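Local atomic coordinates of minor fimbrium subunit Mfa5 (Porphyromonas gingivalis ATCC 33277, PDB entry 6TO1), a protein that serves as an accessory subunit of the minor fimbriae, the surface filaments that mediate biofilm formation and adhesion to host cells and other oral bacteria. Residues S565-L570 with P597-V602; I603-A606 with R610-F613. All coordinates share one frame; numbering follows the deposited sequence.

Interaction 1: residues S565-L570 with P597-V602; sequences SQDFFL and PPTNTV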
loop_
_atom_site.group_PDB
_atom_site.type_symbol
_atom_site.label_atom_id
_atom_site.label_comp_id
_atom_site.label_asym_id
_atom_site.label_seq_id
_atom_site.Cartn_x
_atom_site.Cartn_y
_atom_site.Cartn_z
ATOM N N SER A 565 11.550 -13.451 -59.110
ATOM C CA SER A 565 11.285 -13.046 -57.732
ATOM C C SER A 565 10.917 -14.234 -56.852
ATOM O O SER A 565 10.113 -15.097 -57.224
ATOM C CB SER A 565 10.144 -12.024 -57.694
ATOM O OG SER A 565 10.500 -10.842 -58.380
ATOM N N GLN A 566 11.498 -14.267 -55.657
ATOM C CA GLN A 566 11.087 -15.250 -54.669
ATOM C C GLN A 566 9.587 -15.138 -54.431
ATOM O O GLN A 566 9.005 -14.056 -54.532
ATOM C CB GLN A 566 11.883 -15.035 -53.382
ATOM C CG GLN A 566 11.454 -15.889 -52.229
ATOM C CD GLN A 566 10.793 -15.067 -51.138
ATOM O OE1 GLN A 566 11.372 -14.113 -50.618
ATOM N NE2 GLN A 566 9.572 -15.435 -50.790
ATOM N N ASP A 567 8.938 -16.277 -54.190
ATOM C CA ASP A 567 7.523 -16.276 -53.839
ATOM C C ASP A 567 7.301 -17.257 -52.694
ATOM O O ASP A 567 8.222 -17.948 -52.250
ATOM C CB ASP A 567 6.612 -16.585 -55.043
ATOM C CG ASP A 567 6.832 -17.978 -55.652
ATOM O OD1 ASP A 567 7.192 -18.922 -54.945
ATOM O OD2 ASP A 567 6.606 -18.134 -56.865
ATOM N N PHE A 568 6.069 -17.317 -52.207
ATOM C CA PHE A 568 5.711 -18.189 -51.109
ATOM C C PHE A 568 4.823 -19.318 -51.595
ATOM O O PHE A 568 4.063 -19.161 -52.557
ATOM C CB PHE A 568 4.982 -17.420 -50.006
ATOM C CG PHE A 568 5.852 -16.458 -49.289
ATOM C CD1 PHE A 568 5.928 -15.143 -49.697
ATOM C CD2 PHE A 568 6.624 -16.864 -48.209
ATOM C CE1 PHE A 568 6.736 -14.238 -49.045
ATOM C CE2 PHE A 568 7.442 -15.947 -47.552
ATOM C CZ PHE A 568 7.491 -14.631 -47.974
ATOM N N PHE A 569 4.922 -20.441 -50.894
ATOM C CA PHE A 569 4.143 -21.641 -51.145
ATOM C C PHE A 569 3.077 -21.785 -50.076
ATOM O O PHE A 569 3.374 -21.682 -48.881
ATOM C CB PHE A 569 5.036 -22.887 -51.139
ATOM C CG PHE A 569 4.278 -24.194 -51.005
ATOM C CD1 PHE A 569 3.721 -24.812 -52.115
ATOM C CD2 PHE A 569 4.142 -24.809 -49.767
ATOM C CE1 PHE A 569 3.030 -26.012 -51.992
ATOM C CE2 PHE A 569 3.445 -25.998 -49.632
ATOM C CZ PHE A 569 2.895 -26.611 -50.751
ATOM N N LEU A 570 1.852 -22.073 -50.504
ATOM C CA LEU A 570 0.741 -22.349 -49.598
ATOM C C LEU A 570 0.144 -23.708 -49.924
ATOM O O LEU A 570 -0.343 -23.913 -51.047
ATOM C CB LEU A 570 -0.306 -21.245 -49.720
ATOM C CG LEU A 570 -1.193 -21.002 -48.509
ATOM C CD1 LEU A 570 -0.368 -20.594 -47.302
ATOM C CD2 LEU A 570 -2.234 -19.937 -48.827
ATOM N N PRO A 597 6.275 -27.440 -55.386
ATOM C CA PRO A 597 6.721 -27.339 -56.773
ATOM C C PRO A 597 7.134 -25.917 -57.099
ATOM O O PRO A 597 6.674 -24.959 -56.463
ATOM C CB PRO A 597 5.462 -27.745 -57.553
ATOM C CG PRO A 597 4.370 -27.028 -56.768
ATOM C CD PRO A 597 4.862 -27.014 -55.278
ATOM N N PRO A 598 7.975 -25.724 -58.112
ATOM C CA PRO A 598 8.209 -24.362 -58.604
ATOM C C PRO A 598 6.949 -23.817 -59.273
ATOM O O PRO A 598 6.124 -24.567 -59.803
ATOM C CB PRO A 598 9.355 -24.534 -59.612
ATOM C CG PRO A 598 9.186 -25.938 -60.119
ATOM C CD PRO A 598 8.578 -26.762 -58.983
ATOM N N THR A 599 6.784 -22.500 -59.230
ATOM C CA THR A 599 5.637 -21.917 -59.918
ATOM C C THR A 599 5.730 -22.134 -61.424
ATOM O O THR A 599 4.704 -22.239 -62.096
ATOM C CB THR A 599 5.506 -20.432 -59.611
ATOM O OG1 THR A 599 6.716 -19.743 -59.926
ATOM C CG2 THR A 599 5.207 -20.268 -58.148
ATOM N N ASN A 600 6.936 -22.203 -61.969
ATOM C CA ASN A 600 7.078 -22.470 -63.394
ATOM C C ASN A 600 8.365 -23.232 -63.637
ATOM O O ASN A 600 9.303 -23.157 -62.853
ATOM C CB ASN A 600 7.090 -21.199 -64.237
ATOM C CG ASN A 600 7.874 -20.092 -63.608
ATOM O OD1 ASN A 600 7.940 -19.975 -62.386
ATOM N ND2 ASN A 600 8.463 -19.256 -64.432
ATOM N N THR A 601 8.411 -23.953 -64.758
ATOM C CA THR A 601 9.592 -24.734 -65.118
ATOM C C THR A 601 10.398 -24.108 -66.244
ATOM O O THR A 601 11.481 -24.611 -66.566
ATOM C CB THR A 601 9.161 -26.148 -65.519
ATOM O OG1 THR A 601 8.155 -26.044 -66.536
ATOM C CG2 THR A 601 8.600 -26.866 -64.323
ATOM N N VAL A 602 9.903 -23.028 -66.827
ATOM C CA VAL A 602 10.622 -22.228 -67.796
ATOM C C VAL A 602 10.535 -20.770 -67.382
ATOM O O VAL A 602 9.448 -20.267 -67.068
ATOM C CB VAL A 602 10.055 -22.423 -69.218
ATOM C CG1 VAL A 602 10.704 -21.452 -70.153
ATOM C CG2 VAL A 602 10.268 -23.849 -69.674
#
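Asp567 faces Thr599 and Phe569 faces Pro597 across two backbones that run in opposite directions, with CA-CA separations of 8.5 Å for Asp567 to Thr599 and 8.4 Å for Phe569 to Pro597. That spacing is too wide for strand pairing, and no hydrogen bond passes directly between the segments. The motif is a loop lying beside a strand: residues 597-602 connect strand 592-596 to strand 602-604, while 565-568 pairs antiparallel with 530-539 in the mixed sheet of the last modelled part of the chain. The apolar half of the contact is the Phe569 ring against Pro597, which it meets obliquely. Swung anti to the backbone N (chi1 164°), the Phe569 ring brings CE1 to 3.9 Å from Pro597 CD, and the two side chains cross at roughly a right angle. The Phe569 side chain also touches Tyr594 and Val596 of strand 592-596.

The polar half is bridged through strand 530-539. Tyr537 OH hydrogen-bonds to both Asp567 OD2 and Thr599 OG1, while Arg535 forms a salt bridge from NE to Asp567 OD1 and a hydrogen bond from NH1 to Pro597 O. Both carboxylate oxygens of Asp567 are thereby satisfied, and the charge on Arg535 would be expected to keep this acid ionised. Within the loop, Thr599 OG1 donates to Asn600 OD1 over 2.8 Å, with the donor tilted 24° from the amide carbonyl plane. On the other branch of the same amide, Asn600 ND2 donates to Val602 O at 3.0 Å, approaching from above that carbonyl's plane.

Interaction 2: residues I603-A606 with R610-F613; sequences ITTA and RYRF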
loop_
_atom_site.group_PDB
_atom_site.type_symbol
_atom_site.label_atom_id
_atom_site.label_comp_id
_atom_site.label_asym_id
_atom_site.label_seq_id
_atom_site.Cartn_x
_atom_site.Cartn_y
_atom_site.Cartn_z
ATOM N N ILE A 603 11.675 -20.090 -67.381
ATOM C CA ILE A 603 11.737 -18.672 -67.048
ATOM C C ILE A 603 12.329 -17.920 -68.225
ATOM O O ILE A 603 13.435 -18.236 -68.684
ATOM C CB ILE A 603 12.575 -18.397 -65.779
ATOM C CG1 ILE A 603 11.990 -19.088 -64.554
ATOM C CG2 ILE A 603 12.726 -16.886 -65.594
ATOM C CD1 ILE A 603 12.978 -19.174 -63.367
ATOM N N THR A 604 11.629 -16.885 -68.665
ATOM C CA THR A 604 12.130 -15.987 -69.693
ATOM C C THR A 604 12.343 -14.620 -69.072
ATOM O O THR A 604 11.379 -14.002 -68.606
ATOM C CB THR A 604 11.166 -15.872 -70.874
ATOM O OG1 THR A 604 10.866 -17.168 -71.390
ATOM C CG2 THR A 604 11.786 -15.010 -71.955
ATOM N N THR A 605 13.593 -14.152 -69.084
ATOM C CA THR A 605 13.982 -12.910 -68.438
ATOM C C THR A 605 13.688 -11.715 -69.342
ATOM O O THR A 605 13.291 -11.863 -70.501
ATOM C CB THR A 605 15.469 -12.946 -68.069
ATOM O OG1 THR A 605 16.230 -13.542 -69.122
ATOM C CG2 THR A 605 15.672 -13.742 -66.807
ATOM N N ALA A 606 13.896 -10.511 -68.789
ATOM C CA ALA A 606 13.618 -9.283 -69.531
ATOM C C ALA A 606 14.522 -9.151 -70.753
ATOM O O ALA A 606 14.098 -8.647 -71.799
ATOM C CB ALA A 606 13.788 -8.071 -68.613
ATOM N N ARG A 610 16.184 -17.342 -71.959
ATOM C CA ARG A 610 15.276 -18.348 -71.439
ATOM C C ARG A 610 16.049 -19.402 -70.659
ATOM O O ARG A 610 17.151 -19.800 -71.056
ATOM C CB ARG A 610 14.483 -19.015 -72.557
ATOM C CG ARG A 610 13.460 -19.980 -72.054
ATOM C CD ARG A 610 12.508 -20.391 -73.152
ATOM N NE ARG A 610 11.613 -19.290 -73.505
ATOM C CZ ARG A 610 11.362 -18.895 -74.745
ATOM N NH1 ARG A 610 11.932 -19.505 -75.771
ATOM N NH2 ARG A 610 10.536 -17.880 -74.954
ATOM N N TYR A 611 15.449 -19.848 -69.549
ATOM C CA TYR A 611 16.081 -20.743 -68.586
ATOM C C TYR A 611 15.150 -21.903 -68.300
ATOM O O TYR A 611 13.939 -21.709 -68.119
ATOM C CB TYR A 611 16.416 -19.984 -67.276
ATOM C CG TYR A 611 17.355 -18.846 -67.515
ATOM C CD1 TYR A 611 18.725 -19.009 -67.384
ATOM C CD2 TYR A 611 16.883 -17.620 -67.957
ATOM C CE1 TYR A 611 19.581 -17.977 -67.663
ATOM C CE2 TYR A 611 17.740 -16.584 -68.219
ATOM C CZ TYR A 611 19.072 -16.774 -68.079
ATOM O OH TYR A 611 19.915 -15.744 -68.340
ATOM N N ARG A 612 15.706 -23.114 -68.234
ATOM C CA ARG A 612 14.878 -24.278 -68.008
ATOM C C ARG A 612 15.248 -24.950 -66.698
ATOM O O ARG A 612 16.427 -25.009 -66.320
ATOM C CB ARG A 612 14.966 -25.313 -69.135
ATOM C CG ARG A 612 16.283 -26.059 -69.268
ATOM C CD ARG A 612 16.081 -27.483 -68.796
ATOM N NE ARG A 612 17.195 -28.377 -69.087
ATOM C CZ ARG A 612 17.318 -29.591 -68.568
ATOM N NH1 ARG A 612 16.400 -30.039 -67.710
ATOM N NH2 ARG A 612 18.359 -30.354 -68.898
ATOM N N PHE A 613 14.226 -25.480 -66.046
ATOM C CA PHE A 613 14.373 -26.106 -64.740
ATOM C C PHE A 613 15.244 -27.348 -64.817
ATOM O O PHE A 613 15.089 -28.195 -65.705
ATOM C CB PHE A 613 12.988 -26.469 -64.183
ATOM C CG PHE A 613 13.029 -27.169 -62.853
ATOM C CD1 PHE A 613 13.204 -26.428 -61.694
ATOM C CD2 PHE A 613 12.948 -28.545 -62.749
ATOM C CE1 PHE A 613 13.281 -27.051 -60.469
ATOM C CE2 PHE A 613 13.023 -29.178 -61.505
ATOM C CZ PHE A 613 13.179 -28.408 -60.358
HETATM O O HOH W 1 19.288 -13.133 -67.953
#
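Ile603 and Tyr611 form an antiparallel hydrogen-bonded pair: Ile603 N donates to Tyr611 O over 2.9 Å, nearly straight at 171°, and Tyr611 N returns a bond of 2.7 Å to Ile603 O. Both lie in the acceptor's carbonyl plane. Ile603 O also receives a CA-H...O contact from Arg610 CA at 3.3 Å.

The tight part is the face carrying Ile603 and Tyr611, both buried, where their CB atoms come within 4.4 Å of each other. Tyr641 of strand 634-643 packs against both side chains, and Leu539 of strand 530-539 meets Tyr611. The Tyr611 ring presents an edge to Thr605, whose OG1 lies 3.5 Å from Tyr611 CE2, near the ring plane. Farther out, a water donates to Thr605 OG1 and also hydrogen-bonds to Tyr611 OH at 2.7 Å, linking the two residues; Thr605 OG1 is held as well by Asp607 OD1 and Lys609 O.

The looser side carries Thr604 and Arg610, a non-hydrogen-bonded pair whose joining bond is made by side chains. The Arg610 chain leaves extended, then bends at chi3 (-71°), which turns NE back to donate to Thr604 OG1 over 3.1 Å. The hydroxyl sits at the edge of the guanidinium, slightly tilted from its plane, and Tyr646 OH takes up NH1. Thr604 is exposed, so this bond lies on the solvent side. Two adjacent antiparallel strands joined by a short connection define a beta hairpin, here strands 602-604 and 610-614, on the flank of the mixed sheet.

How the interactions relate
From the N terminus, strand 565-568 comes first. Interaction 1 brings 597-602 back to it, closing a loop whose 26 intervening residues include strand 592-596. Interaction 2 follows in series, neither crossing nor nesting: only three residues separate 603-606 from 610-613. The segments are continuous, since Val602 ends the first contact and Ile603 opens the second. The centres lie 13 Å apart, and direct contacts join them: Thr601 O lies 2.9 Å from Phe613 N, a probable hydrogen bond that prolongs the hairpin ladder, and Val602 CG1 packs 3.7 Å from Arg610 CD. Together they tie the 597-602 loop and the hairpin to one mixed sheet, through strands 530-539 and 634-643.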